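Local coordinates for protein paenibacillus xanthan lyase (Paenibacillus, PDB 6F2P) that probably cleaves the polysaccharide xanthan by an eliminative lyase reaction, as a calcium-binding, multidomain member of polysaccharide lyase family 8, at residues A[135-138]-A[139-143]; A[262-265]-A[266-270]; A[682-686]-A[687-691]. One frame throughout, in Å; residues are numbered along the deposited sequence.

Contact 1 of 3, residues A[135-138]-A[139-143]; sequences NDIV and ALMYT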
# COMPACT_ATOMS: atom_id res chain seq x y z
N ASN A 135 38.25 -15.00 -6.48
CA ASN A 135 38.65 -13.61 -6.28
C ASN A 135 39.19 -13.38 -4.88
O ASN A 135 40.21 -12.72 -4.68
CB ASN A 135 37.48 -12.65 -6.50
CG ASN A 135 37.33 -12.25 -7.94
OD1 ASN A 135 38.29 -12.29 -8.71
ND2 ASN A 135 36.11 -11.84 -8.32
N ASP A 136 38.50 -13.94 -3.90
CA ASP A 136 38.87 -13.73 -2.52
C ASP A 136 40.19 -14.41 -2.18
O ASP A 136 41.05 -13.81 -1.53
CB ASP A 136 37.74 -14.18 -1.59
CG ASP A 136 36.51 -13.31 -1.71
OD1 ASP A 136 36.55 -12.32 -2.48
OD2 ASP A 136 35.51 -13.60 -1.02
N ILE A 137 40.35 -15.65 -2.63
CA ILE A 137 41.60 -16.37 -2.45
C ILE A 137 42.75 -15.57 -3.02
O ILE A 137 43.72 -15.27 -2.31
CB ILE A 137 41.57 -17.74 -3.15
CG1 ILE A 137 40.53 -18.64 -2.48
CG2 ILE A 137 42.96 -18.39 -3.11
CD1 ILE A 137 40.17 -19.84 -3.31
N VAL A 138 42.64 -15.20 -4.29
CA VAL A 138 43.67 -14.42 -4.96
C VAL A 138 43.96 -13.11 -4.23
O VAL A 138 45.10 -12.66 -4.19
CB VAL A 138 43.29 -14.15 -6.43
CG1 VAL A 138 44.30 -13.21 -7.08
CG2 VAL A 138 43.22 -15.47 -7.20
N ALA A 139 42.94 -12.50 -3.65
CA ALA A 139 43.16 -11.26 -2.91
C ALA A 139 44.11 -11.50 -1.73
O ALA A 139 45.07 -10.76 -1.53
CB ALA A 139 41.84 -10.66 -2.44
N LEU A 140 43.84 -12.56 -0.98
CA LEU A 140 44.65 -12.89 0.18
C LEU A 140 46.06 -13.34 -0.21
O LEU A 140 47.03 -13.00 0.46
CB LEU A 140 43.97 -13.99 0.99
CG LEU A 140 42.59 -13.68 1.55
CD1 LEU A 140 41.98 -14.91 2.19
CD2 LEU A 140 42.67 -12.53 2.56
N MET A 141 46.16 -14.12 -1.28
CA MET A 141 47.39 -14.84 -1.60
C MET A 141 48.24 -14.13 -2.65
O MET A 141 49.29 -14.64 -3.07
CB MET A 141 47.03 -16.24 -2.10
CG MET A 141 46.25 -17.08 -1.10
SD MET A 141 47.23 -17.56 0.33
CE MET A 141 48.56 -18.45 -0.49
N TYR A 142 47.79 -12.94 -3.06
CA TYR A 142 48.38 -12.19 -4.16
C TYR A 142 49.91 -12.12 -4.19
O TYR A 142 50.55 -12.47 -5.18
CB TYR A 142 47.81 -10.77 -4.14
CG TYR A 142 47.89 -10.05 -5.47
CD1 TYR A 142 46.94 -10.27 -6.45
CD2 TYR A 142 48.91 -9.15 -5.72
CE1 TYR A 142 47.01 -9.61 -7.67
CE2 TYR A 142 48.98 -8.48 -6.94
CZ TYR A 142 48.03 -8.72 -7.91
OH TYR A 142 48.10 -8.06 -9.12
N THR A 143 50.49 -11.67 -3.08
CA THR A 143 51.94 -11.51 -2.98
C THR A 143 52.71 -12.83 -3.01
O THR A 143 53.93 -12.85 -3.19
CB THR A 143 52.29 -10.77 -1.68
OG1 THR A 143 51.80 -11.52 -0.57
CG2 THR A 143 51.66 -9.40 -1.67

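Contact 2 of 3, residues A[262-265]-A[266-270]; sequences WIYD and SYEPF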
# COMPACT_ATOMS: atom_id res chain seq x y z
N TRP A 262 17.50 3.88 1.93
CA TRP A 262 16.99 2.52 2.16
C TRP A 262 17.07 2.13 3.63
O TRP A 262 16.17 1.49 4.16
CB TRP A 262 17.75 1.48 1.33
CG TRP A 262 17.53 1.58 -0.16
CD1 TRP A 262 16.56 2.29 -0.80
CD2 TRP A 262 18.32 0.97 -1.19
NE1 TRP A 262 16.69 2.15 -2.16
CE2 TRP A 262 17.76 1.34 -2.42
CE3 TRP A 262 19.45 0.14 -1.18
CZ2 TRP A 262 18.29 0.91 -3.64
CZ3 TRP A 262 19.97 -0.29 -2.39
CH2 TRP A 262 19.39 0.10 -3.61
N ILE A 263 18.16 2.53 4.28
CA ILE A 263 18.32 2.29 5.70
C ILE A 263 17.19 2.91 6.52
O ILE A 263 16.56 2.22 7.33
CB ILE A 263 19.67 2.82 6.20
CG1 ILE A 263 20.81 2.19 5.39
CG2 ILE A 263 19.83 2.55 7.68
CD1 ILE A 263 20.75 0.68 5.29
N TYR A 264 16.90 4.19 6.31
CA TYR A 264 15.83 4.85 7.06
C TYR A 264 14.46 4.29 6.70
O TYR A 264 13.60 4.14 7.56
CB TYR A 264 15.82 6.36 6.83
CG TYR A 264 17.08 7.07 7.23
CD1 TYR A 264 17.54 7.03 8.53
CD2 TYR A 264 17.79 7.82 6.30
CE1 TYR A 264 18.69 7.69 8.90
CE2 TYR A 264 18.94 8.49 6.65
CZ TYR A 264 19.39 8.42 7.95
OH TYR A 264 20.54 9.09 8.31
N ASP A 265 14.27 3.99 5.42
CA ASP A 265 12.95 3.61 4.93
C ASP A 265 12.70 2.11 4.89
O ASP A 265 11.60 1.67 5.19
CB ASP A 265 12.71 4.20 3.54
CG ASP A 265 12.79 5.71 3.52
OD1 ASP A 265 12.65 6.33 4.61
OD2 ASP A 265 13.01 6.27 2.42
N SER A 266 13.71 1.33 4.53
CA SER A 266 13.48 -0.09 4.28
C SER A 266 14.11 -1.04 5.28
O SER A 266 13.85 -2.24 5.24
CB SER A 266 13.92 -0.44 2.86
OG SER A 266 13.24 0.37 1.93
N TYR A 267 14.94 -0.53 6.19
CA TYR A 267 15.63 -1.42 7.13
C TYR A 267 15.43 -1.10 8.61
O TYR A 267 15.01 -1.95 9.38
CB TYR A 267 17.10 -1.63 6.74
CG TYR A 267 17.11 -2.40 5.46
CD1 TYR A 267 16.93 -3.78 5.47
CD2 TYR A 267 17.18 -1.75 4.24
CE1 TYR A 267 16.87 -4.49 4.30
CE2 TYR A 267 17.12 -2.46 3.06
CZ TYR A 267 16.96 -3.83 3.10
OH TYR A 267 16.88 -4.54 1.94
N GLU A 268 15.71 0.14 8.99
CA GLU A 268 15.51 0.57 10.36
C GLU A 268 14.12 0.22 10.93
O GLU A 268 14.02 -0.25 12.07
CB GLU A 268 15.81 2.07 10.52
CG GLU A 268 15.94 2.51 11.96
CD GLU A 268 16.09 4.01 12.09
OE1 GLU A 268 15.79 4.71 11.11
OE2 GLU A 268 16.51 4.48 13.17
N PRO A 269 13.04 0.43 10.15
CA PRO A 269 11.75 0.10 10.77
C PRO A 269 11.57 -1.41 10.97
O PRO A 269 10.71 -1.83 11.76
CB PRO A 269 10.71 0.62 9.77
CG PRO A 269 11.46 1.53 8.85
CD PRO A 269 12.87 1.03 8.81
N PHE A 270 12.35 -2.21 10.26
CA PHE A 270 12.17 -3.66 10.30
C PHE A 270 13.17 -4.36 11.19
O PHE A 270 13.17 -5.59 11.27
CB PHE A 270 12.20 -4.26 8.90
CG PHE A 270 11.06 -3.83 8.04
CD1 PHE A 270 9.77 -4.23 8.34
CD2 PHE A 270 11.26 -3.01 6.94
CE1 PHE A 270 8.70 -3.83 7.56
CE2 PHE A 270 10.21 -2.62 6.16
CZ PHE A 270 8.93 -3.03 6.46
O HOH W 1 12.96 4.99 10.03

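Contact 3 of 3, residues A[682-686]-A[687-691]; sequences TKETA and SDFEI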
# COMPACT_ATOMS: atom_id res chain seq x y z
N THR A 682 -8.79 10.18 11.70
CA THR A 682 -9.00 11.56 12.13
C THR A 682 -8.29 11.87 13.45
O THR A 682 -8.19 11.01 14.33
CB THR A 682 -10.51 11.90 12.28
OG1 THR A 682 -11.06 11.16 13.38
CG2 THR A 682 -11.28 11.57 10.99
N LYS A 683 -7.79 13.09 13.57
CA LYS A 683 -7.26 13.59 14.83
C LYS A 683 -7.94 14.93 15.17
O LYS A 683 -7.87 15.89 14.40
CB LYS A 683 -5.74 13.77 14.76
CG LYS A 683 -5.14 14.60 15.87
CD LYS A 683 -5.08 13.85 17.19
CE LYS A 683 -4.86 14.81 18.37
NZ LYS A 683 -4.20 14.16 19.55
N GLU A 684 -8.61 14.98 16.32
CA GLU A 684 -9.28 16.19 16.77
C GLU A 684 -8.59 16.83 17.98
O GLU A 684 -8.16 16.14 18.90
CB GLU A 684 -10.75 15.92 17.09
CG GLU A 684 -11.47 17.13 17.66
CD GLU A 684 -12.98 16.97 17.71
OE1 GLU A 684 -13.48 15.84 17.49
OE2 GLU A 684 -13.66 17.98 17.97
N THR A 685 -8.49 18.15 17.96
CA THR A 685 -8.03 18.91 19.12
C THR A 685 -8.99 20.08 19.31
O THR A 685 -9.95 20.24 18.55
CB THR A 685 -6.61 19.46 18.92
OG1 THR A 685 -6.65 20.58 18.02
CG2 THR A 685 -5.70 18.40 18.35
N ALA A 686 -8.73 20.91 20.32
CA ALA A 686 -9.59 22.08 20.55
C ALA A 686 -9.54 23.04 19.38
O ALA A 686 -10.56 23.62 19.01
CB ALA A 686 -9.20 22.79 21.84
N SER A 687 -8.36 23.18 18.78
CA SER A 687 -8.14 24.18 17.74
C SER A 687 -8.23 23.68 16.29
O SER A 687 -8.36 24.48 15.36
CB SER A 687 -6.79 24.87 17.95
OG SER A 687 -5.72 23.96 17.76
N ASP A 688 -8.16 22.37 16.07
CA ASP A 688 -8.16 21.87 14.70
C ASP A 688 -8.65 20.44 14.54
O ASP A 688 -8.82 19.69 15.51
CB ASP A 688 -6.77 22.01 14.07
CG ASP A 688 -5.67 21.43 14.93
OD1 ASP A 688 -5.77 20.25 15.34
OD2 ASP A 688 -4.69 22.15 15.21
N PHE A 689 -8.87 20.06 13.29
CA PHE A 689 -9.37 18.75 12.96
C PHE A 689 -8.64 18.26 11.72
O PHE A 689 -8.69 18.91 10.67
CB PHE A 689 -10.87 18.82 12.68
CG PHE A 689 -11.55 17.51 12.74
CD1 PHE A 689 -11.45 16.61 11.70
CD2 PHE A 689 -12.32 17.18 13.84
CE1 PHE A 689 -12.09 15.38 11.77
CE2 PHE A 689 -12.96 15.96 13.92
CZ PHE A 689 -12.85 15.06 12.88
N GLU A 690 -7.95 17.13 11.84
CA GLU A 690 -7.18 16.61 10.72
C GLU A 690 -7.72 15.27 10.24
O GLU A 690 -8.14 14.43 11.03
CB GLU A 690 -5.71 16.49 11.11
CG GLU A 690 -4.86 15.88 10.03
CD GLU A 690 -3.42 15.68 10.47
OE1 GLU A 690 -3.12 15.89 11.66
OE2 GLU A 690 -2.60 15.31 9.60
N ILE A 691 -7.73 15.09 8.92
CA ILE A 691 -8.20 13.85 8.33
C ILE A 691 -7.18 13.25 7.36
O ILE A 691 -6.60 13.96 6.53
CB ILE A 691 -9.52 14.06 7.58
CG1 ILE A 691 -10.58 14.60 8.53
CG2 ILE A 691 -9.99 12.75 6.94
CD1 ILE A 691 -11.12 15.95 8.13
O HOH W 2 -5.67 17.93 14.11

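Contact 1 of 3, residues A[135-138]-A[139-143]
I137 meets M141 at the end of helix 123-141, and V138 reaches on to Y142 in the 3-10 segment that follows, each pair four residues apart and so on the same flank of one turn. Both contacts are apolar. CG2 of I137 lies 4.1 Å from CG of M141, the two side chains passing at a slant. That methyl is the branch of I137 placed beside its carbonyl carbon, which directs it onward along the helix. The unbranched M141 suits the site because it can fold to fit: its chain bends at both chi2 and chi3, and its sulfur end leads away from I137. On the next flank CG1 of V138, anti to the backbone N (chi1 174°), comes within 4.0 Å of CD1 of Y142. The same aromatic edge has V138 O in the ring plane, 3.8 Å from CD1, so the ring borders both the side chain and the carbonyl of one residue.

The polar part is the backbone ladder of an alpha helix. A139 N donates to N135 O at 2.9 Å, L140 N to D136 O at 3.1 Å, and M141 N to I137 O at 2.9 Å. The small A139 leaves its side of the helix low enough for Y13 and L17 to press close.

The polar side chains look outward to other helices: N135 ND2 bonds V177 O, D136 OD1 bonds Y13 OH, and Y142 OH bonds L184 O. Helices 4-18, 68-85, 147-160 and 168-184 thus pack around this turn within the helical domain of the lyase.

Contact 2 of 3, residues A[262-265]-A[266-270]
The C-terminal end of helix 256-267 widens into a pi-type turn, in which I263 O accepts E268 N, five residues on. This bond is 2.8 Å long and nearly straight, with an N-H...O angle of 169°. The carbonyl also receives a weak bond from Y267 N at 3.4 Å, so the longer-reaching amide is the stronger partner. The chain then enters a 3-10 segment.

P269 has no N-H to offer Y264 O and sets its CD 3.4 Å from that oxygen, which is consistent with the helix stopping here. A water takes over that carbonyl, donating to Y264 O at 2.7 Å and to E268 OE1 at 3.0 Å. The carboxylate is carried there by an extended chain, with CG anti to the backbone N (chi1 -167°). OE1 also lies in the plane of the Y264 ring at its edge, 3.9 Å from CD1, with the ring and carboxylate planes 50° apart. A carbon edge, whose hydrogens carry slight positive charge, suits an anionic oxygen better than a ring face would.

Y267 turns a ring edge to the backbone of the preceding turn, CD2 lying 3.4 Å from W262 O. Its CD2 side also borders CD1 of I263 at 4.4 Å, an apolar contact fitting the buried flank that faces L234 of helix 229-244.

E268 OE2 forms a salt bridge with R358, while the Y264 and Y267 hydroxyls bond D314 and N226 O. Arginine on one oxygen and water on the other would favour an ionised E268, whose charge is therefore probably well compensated although the residue is buried.

Contact 3 of 3, residues A[682-686]-A[687-691]
The F689 ring meets E684 at one edge, OE1 lying near the ring plane and 3.6 Å from CE2; the carboxylate is turned 56° from the ring. I691 CG1 lies in the ring plane at the other edge, by CD1 and CE1, while T682 CB approaches CE1 obliquely at 3.9 Å. This is one face of the beta hairpin formed by strands 678-684 and 688-694, in the C-terminal beta-sandwich domain. The ring leans across the strand to reach both neighbours, its CG anti to the backbone N (chi1 -162°). The extended E684 chain passes the CD2-CE2 side of the ring at a slant, its CB and CG near CD2 and its carboxylate beyond. T682 CG2 runs beside I691 CG1, 4.0 Å away, beta-branched residues being well suited to strands.

K683 and E690 form the hydrogen-bonded pair and point to the other face: K683 N reaches E690 O at 2.9 Å, and E690 N reaches K683 O at 2.8 Å. K683 sends its NZ off to L654 O. The hairpin closes with T685 N bonded to D688 O around a type I turn at A686 and S687, small residues that fit an exposed tip. T685 OG1, held between its backbone N and carbonyl carbon, accepts D688 N at 3.0 Å and, weakly, S687 N. A water beside the strands donates to K683 O and to D688 OD1, 2.6 Å from the latter.

Overall arrangement
The three contacts follow in series along the chain and do not touch. Contacts 1 and 2 both belong to the helical domain, with centres 34 Å apart; contact 1 is peripheral, about 46 Å from the centre of the chain, whereas contact 2 lies only about 16 Å from it. Contact 3 is in the beta-sandwich domain, its centre 30 Å from that of contact 2 and 64 Å from that of contact 1, on the opposite side of the chain's centre. A calcium ion lies about 11 Å from the side chain of K683. Pentanediol molecules, probably from crystallisation, sit about 3 Å from side chains in contacts 1 and 3.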